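PDB 4WJB: putative amidohydrolase/peptidase from Burkholderia cenocepacia, which probably hydrolyses carbon-nitrogen bonds other than peptide bonds, as a zinc-dependent dimeric member of the peptidase M20 family. Local coordinates for residues 256-261 / 320-325; 260-265 / 296-301. All blocks are in the same frame, centred on the assembly; numbering follows the deposited sequence.

Contact 1. Residues 256-261 / 320-325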
loop_
_atom_site.group_PDB
_atom_site.type_symbol
_atom_site.label_atom_id
_atom_site.label_comp_id
_atom_site.label_asym_id
_atom_site.label_seq_id
_atom_site.Cartn_x
_atom_site.Cartn_y
_atom_site.Cartn_z
ATOM N N ALA A 256 5.185 -1.934 8.863
ATOM C CA ALA A 256 4.896 -3.337 9.152
ATOM C C ALA A 256 4.890 -3.595 10.652
ATOM O O ALA A 256 3.994 -4.262 11.173
ATOM C CB ALA A 256 5.907 -4.241 8.465
ATOM N N ARG A 257 5.893 -3.060 11.344
ATOM C CA ARG A 257 5.964 -3.170 12.794
ATOM C C ARG A 257 4.716 -2.587 13.458
ATOM O O ARG A 257 4.188 -3.165 14.405
ATOM C CB ARG A 257 7.214 -2.465 13.327
ATOM C CG ARG A 257 8.523 -3.081 12.878
ATOM C CD ARG A 257 9.708 -2.251 13.367
ATOM N NE ARG A 257 10.980 -2.735 12.836
ATOM C CZ ARG A 257 11.840 -3.485 13.518
ATOM N NH1 ARG A 257 11.569 -3.841 14.769
ATOM N NH2 ARG A 257 12.976 -3.877 12.953
ATOM N N MET A 258 4.250 -1.445 12.959
ATOM C CA MET A 258 3.088 -0.779 13.540
ATOM C C MET A 258 1.791 -1.526 13.231
ATOM O O MET A 258 0.892 -1.597 14.070
ATOM C CB MET A 258 2.985 0.665 13.040
ATOM C CG MET A 258 4.105 1.572 13.510
ATOM S SD MET A 258 4.313 1.566 15.299
ATOM C CE MET A 258 2.699 2.123 15.839
ATOM N N ILE A 259 1.698 -2.067 12.020
ATOM C CA ILE A 259 0.530 -2.835 11.598
ATOM C C ILE A 259 0.361 -4.064 12.489
ATOM O O ILE A 259 -0.744 -4.370 12.949
ATOM C CB ILE A 259 0.649 -3.259 10.115
ATOM C CG1 ILE A 259 0.586 -2.028 9.211
ATOM C CG2 ILE A 259 -0.451 -4.239 9.733
ATOM C CD1 ILE A 259 0.898 -2.314 7.755
ATOM N N SER A 260 1.469 -4.749 12.746
ATOM C CA SER A 260 1.470 -5.916 13.620
ATOM C C SER A 260 1.097 -5.532 15.043
ATOM O O SER A 260 0.394 -6.281 15.736
ATOM C CB SER A 260 2.842 -6.599 13.608
ATOM O OG SER A 260 3.160 -7.081 12.316
ATOM N N PHE A 261 1.565 -4.364 15.480
ATOM C CA PHE A 261 1.283 -3.915 16.839
ATOM C C PHE A 261 -0.181 -3.525 17.000
ATOM O O PHE A 261 -0.774 -3.750 18.056
ATOM C CB PHE A 261 2.177 -2.740 17.234
ATOM C CG PHE A 261 2.035 -2.341 18.673
ATOM C CD1 PHE A 261 2.508 -3.163 19.674
ATOM C CD2 PHE A 261 1.412 -1.156 19.024
ATOM C CE1 PHE A 261 2.369 -2.810 21.009
ATOM C CE2 PHE A 261 1.274 -0.796 20.355
ATOM C CZ PHE A 261 1.747 -1.624 21.346
ATOM N N ALA A 320 6.460 6.106 18.830
ATOM C CA ALA A 320 7.665 6.812 19.253
ATOM C C ALA A 320 8.840 5.855 19.435
ATOM O O ALA A 320 9.973 6.164 19.048
ATOM C CB ALA A 320 7.406 7.573 20.538
ATOM N N ARG A 321 8.565 4.696 20.025
ATOM C CA ARG A 321 9.590 3.682 20.241
ATOM C C ARG A 321 10.142 3.177 18.910
ATOM O O ARG A 321 11.348 2.989 18.756
ATOM C CB ARG A 321 9.028 2.511 21.055
ATOM C CG ARG A 321 9.981 1.977 22.117
ATOM C CD ARG A 321 9.850 0.472 22.275
ATOM N NE ARG A 321 10.322 -0.229 21.085
ATOM C CZ ARG A 321 9.695 -1.255 20.518
ATOM N NH1 ARG A 321 8.565 -1.712 21.035
ATOM N NH2 ARG A 321 10.201 -1.827 19.433
ATOM N N VAL A 322 9.251 2.965 17.948
ATOM C CA VAL A 322 9.643 2.455 16.641
ATOM C C VAL A 322 10.437 3.493 15.851
ATOM O O VAL A 322 11.447 3.166 15.226
ATOM C CB VAL A 322 8.414 2.010 15.825
ATOM C CG1 VAL A 322 8.780 1.786 14.367
ATOM C CG2 VAL A 322 7.821 0.745 16.424
ATOM N N ALA A 323 9.984 4.742 15.885
ATOM C CA ALA A 323 10.690 5.819 15.201
ATOM C C ALA A 323 12.106 5.945 15.749
ATOM O O ALA A 323 13.070 6.064 14.987
ATOM C CB ALA A 323 9.941 7.129 15.349
ATOM N N ASP A 324 12.222 5.904 17.073
ATOM C CA ASP A 324 13.516 5.939 17.749
ATOM C C ASP A 324 14.431 4.801 17.297
ATOM O O ASP A 324 15.571 5.032 16.895
ATOM C CB ASP A 324 13.322 5.879 19.268
ATOM C CG ASP A 324 14.594 5.490 20.009
ATOM O OD1 ASP A 324 14.832 4.277 20.198
ATOM O OD2 ASP A 324 15.354 6.399 20.407
ATOM N N GLU A 325 13.918 3.575 17.361
ATOM C CA GLU A 325 14.727 2.388 17.108
ATOM C C GLU A 325 15.069 2.188 15.632
ATOM O O GLU A 325 16.078 1.561 15.302
ATOM C CB GLU A 325 14.011 1.145 17.640
#

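Contact 2. Residues 260-265 / 296-301. With SO4 (sulfate ion), chain G.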
loop_
_atom_site.group_PDB
_atom_site.type_symbol
_atom_site.label_atom_id
_atom_site.label_comp_id
_atom_site.label_asym_id
_atom_site.label_seq_id
_atom_site.Cartn_x
_atom_site.Cartn_y
_atom_site.Cartn_z
ATOM N N SER A 260 1.469 -4.749 12.746
ATOM C CA SER A 260 1.470 -5.916 13.620
ATOM C C SER A 260 1.097 -5.532 15.043
ATOM O O SER A 260 0.394 -6.281 15.736
ATOM C CB SER A 260 2.842 -6.599 13.608
ATOM O OG SER A 260 3.160 -7.081 12.316
ATOM N N PHE A 261 1.565 -4.364 15.480
ATOM C CA PHE A 261 1.283 -3.915 16.839
ATOM C C PHE A 261 -0.181 -3.525 17.000
ATOM O O PHE A 261 -0.774 -3.750 18.056
ATOM C CB PHE A 261 2.177 -2.740 17.234
ATOM C CG PHE A 261 2.035 -2.341 18.673
ATOM C CD1 PHE A 261 2.508 -3.163 19.674
ATOM C CD2 PHE A 261 1.412 -1.156 19.024
ATOM C CE1 PHE A 261 2.369 -2.810 21.009
ATOM C CE2 PHE A 261 1.274 -0.796 20.355
ATOM C CZ PHE A 261 1.747 -1.624 21.346
ATOM N N VAL A 262 -0.755 -2.935 15.956
ATOM C CA VAL A 262 -2.163 -2.560 15.982
ATOM C C VAL A 262 -3.011 -3.808 16.208
ATOM O O VAL A 262 -3.932 -3.794 17.022
ATOM C CB VAL A 262 -2.600 -1.843 14.683
ATOM C CG1 VAL A 262 -4.125 -1.772 14.589
ATOM C CG2 VAL A 262 -2.005 -0.441 14.630
ATOM N N GLU A 263 -2.675 -4.894 15.516
ATOM C CA GLU A 263 -3.365 -6.159 15.738
ATOM C C GLU A 263 -3.201 -6.634 17.175
ATOM O O GLU A 263 -4.151 -7.116 17.791
ATOM C CB GLU A 263 -2.864 -7.244 14.789
ATOM C CG GLU A 263 -3.620 -8.556 14.973
ATOM C CD GLU A 263 -3.077 -9.677 14.120
ATOM O OE1 GLU A 263 -3.768 -10.077 13.155
ATOM O OE2 GLU A 263 -1.963 -10.163 14.418
ATOM N N VAL A 264 -1.990 -6.495 17.705
ATOM C CA VAL A 264 -1.719 -6.853 19.097
ATOM C C VAL A 264 -2.621 -6.069 20.050
ATOM O O VAL A 264 -3.169 -6.621 21.014
ATOM C CB VAL A 264 -0.238 -6.601 19.455
ATOM C CG1 VAL A 264 -0.057 -6.466 20.971
ATOM C CG2 VAL A 264 0.641 -7.711 18.894
ATOM N N LEU A 265 -2.790 -4.781 19.771
ATOM C CA LEU A 265 -3.637 -3.937 20.608
ATOM C C LEU A 265 -5.106 -4.376 20.576
ATOM O O LEU A 265 -5.755 -4.437 21.615
ATOM C CB LEU A 265 -3.513 -2.472 20.188
ATOM C CG LEU A 265 -2.179 -1.810 20.547
ATOM C CD1 LEU A 265 -2.191 -0.345 20.143
ATOM C CD2 LEU A 265 -1.881 -1.955 22.038
ATOM N N PHE A 296 -0.127 5.258 6.367
ATOM C CA PHE A 296 -1.158 4.278 6.695
ATOM C C PHE A 296 -2.132 4.809 7.737
ATOM O O PHE A 296 -1.820 5.735 8.488
ATOM C CB PHE A 296 -0.536 2.956 7.174
ATOM C CG PHE A 296 0.229 3.064 8.465
ATOM C CD1 PHE A 296 1.581 3.387 8.462
ATOM C CD2 PHE A 296 -0.396 2.821 9.681
ATOM C CE1 PHE A 296 2.291 3.477 9.649
ATOM C CE2 PHE A 296 0.306 2.913 10.872
ATOM C CZ PHE A 296 1.651 3.241 10.855
ATOM N N THR A 297 -3.322 4.221 7.764
ATOM C CA THR A 297 -4.366 4.651 8.685
ATOM C C THR A 297 -4.500 3.697 9.858
ATOM O O THR A 297 -4.154 2.521 9.761
ATOM C CB THR A 297 -5.728 4.750 7.986
ATOM O OG1 THR A 297 -6.085 3.463 7.466
ATOM C CG2 THR A 297 -5.677 5.765 6.842
ATOM N N VAL A 298 -4.999 4.215 10.975
ATOM C CA VAL A 298 -5.313 3.387 12.127
ATOM C C VAL A 298 -6.690 3.777 12.644
ATOM O O VAL A 298 -7.011 4.965 12.736
ATOM C CB VAL A 298 -4.276 3.541 13.263
ATOM C CG1 VAL A 298 -4.612 2.622 14.426
ATOM C CG2 VAL A 298 -2.873 3.249 12.758
ATOM N N GLU A 299 -7.513 2.790 12.970
ATOM C CA GLU A 299 -8.757 3.105 13.664
ATOM C C GLU A 299 -8.972 2.149 14.832
ATOM O O GLU A 299 -8.720 0.947 14.732
ATOM C CB GLU A 299 -9.955 3.092 12.698
ATOM C CG GLU A 299 -10.276 1.761 12.050
ATOM C CD GLU A 299 -11.776 1.558 11.857
ATOM O OE1 GLU A 299 -12.389 2.263 11.027
ATOM O OE2 GLU A 299 -12.345 0.696 12.558
ATOM N N PHE A 300 -9.381 2.720 15.959
ATOM C CA PHE A 300 -9.754 1.965 17.146
ATOM C C PHE A 300 -11.255 2.081 17.345
ATOM O O PHE A 300 -11.823 3.160 17.157
ATOM C CB PHE A 300 -9.033 2.488 18.393
ATOM C CG PHE A 300 -7.546 2.271 18.384
ATOM C CD1 PHE A 300 -7.011 1.043 18.027
ATOM C CD2 PHE A 300 -6.686 3.294 18.749
ATOM C CE1 PHE A 300 -5.643 0.839 18.029
ATOM C CE2 PHE A 300 -5.311 3.097 18.751
ATOM C CZ PHE A 300 -4.790 1.869 18.392
ATOM N N ARG A 301 -11.902 0.981 17.725
ATOM C CA ARG A 301 -13.313 1.037 18.113
ATOM C C ARG A 301 -13.542 0.218 19.378
ATOM O O ARG A 301 -13.026 -0.895 19.501
ATOM C CB ARG A 301 -14.219 0.539 16.981
ATOM C CG ARG A 301 -14.019 1.281 15.669
ATOM C CD ARG A 301 -15.166 1.056 14.698
ATOM N NE ARG A 301 -14.794 1.473 13.352
ATOM C CZ ARG A 301 -15.665 1.803 12.404
ATOM N NH1 ARG A 301 -16.967 1.765 12.652
ATOM N NH2 ARG A 301 -15.233 2.176 11.206
HETATM S S SO4 G . -18.392 3.213 9.636
HETATM O O1 SO4 G . -17.254 2.556 9.002
HETATM O O2 SO4 G . -17.915 4.122 10.679
HETATM O O3 SO4 G . -19.134 3.979 8.642
HETATM O O4 SO4 G . -19.275 2.212 10.227
#

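Contact 1. Residues 256-261 / 320-325
Met258 and Val322 carry the contact, the thioether SD lying 3.8 Å from CG2 of Val322, and the two side chains slip past one another in opposite directions. The valine turns CG2 toward the sulfur, while CG1 stands anti to its backbone N (chi1 167°) and lies 4.3 Å from CD of Arg257. A branched valine suits this place, since one methyl can serve each neighbour. Methionine suits the other side because its unbranched chain can fold: bent at chi2 (-54°) and again at chi3, it brings the polarisable sulfur across to the facing helix, where Leu315 and Leu319 also pack on the Met258 side chain. These are the two helices of the M20 dimerisation domain, 251-268 and 305-326, packed side by side on one face of its sheet; the nearest CA atoms, of Arg257 and Val322, are 7.7 Å apart. No hydrogen bond crosses between the segments. Arg257 runs its methylene chain past the valine, and its NH2 makes a salt bridge with Glu263 of the second subunit, so its apolar stem packs within the subunit and its charged end reaches over the dimer interface. Its NH1 comes within 5.3 Å of NH2 of Arg321, a proximity of like charges probably eased by the acids each arginine pairs with, Glu318 for Arg321. Ile259 packs on Val277 and Ile280 of strand 274-283 and on Ala256 of the second subunit.

Contact 2. Residues 260-265 / 296-301
The Phe300 ring has CG1 of Val298 over one face, 4.0 Å above its plane and displaced toward the rim, while its far carbon CZ meets CD1 of Leu265 at 3.8 Å in an oblique approach. Phe300 is long enough to bring CZ to the helix although its CB does not head there; Leu308 and Leu311 of helix 305-326 touch it as well. CG1 of Val298 also faces the helix: anti to the backbone N (chi1 -178°), it lies 4.0 Å from CG2 of Val262, the two valines sliding past each other in opposite directions. Such compact branched residues let helix 251-268 settle onto strand 289-302, the layered alpha/beta packing of the M20 dimerisation domain, with strand 274-283 supplying Ala275 and Val277 to the same core. The other flat group, the Arg301 guanidinium, is used at its edges. Arg301 grips Glu299 side-on: its NH2 gives a nearly straight bond of 2.9 Å to the syn lone pair of Glu299 OE1, in the guanidinium plane, and its NE reaches OE2 at 2.7 Å in a more tilted salt bridge. This fork should fix the group's rotation and partly balance its charge. Arg301 NH2 also donates to sulfate O1 at 3.0 Å, and its NH1 adds weak bonds. His239 and Asn288 of the second subunit hold the same sulfate, probably from the crystallisation liquor, in an anion site shared between subunits.

In the fold
Helix 251-268 is common to both contacts, which share Ser260 and Phe261 and have centres 11 Å apart. Contact 1 sets this helix against its neighbour 305-326, whereas contact 2 seats it on strand 289-302, which leads into that neighbour along the chain. They join where CB of Met258 packs on CZ of Phe296, 3.6 Å away. Both are buried and apolar at their centres, but their polar margins differ: in contact 1 a partly exposed arginine on the helix pairs with an acid of the second subunit, while in contact 2 a buried Arg301-Glu299 pair belongs to the strand, and its arginine meets a sulfate that the second subunit also binds. Both lie away from the zinc site.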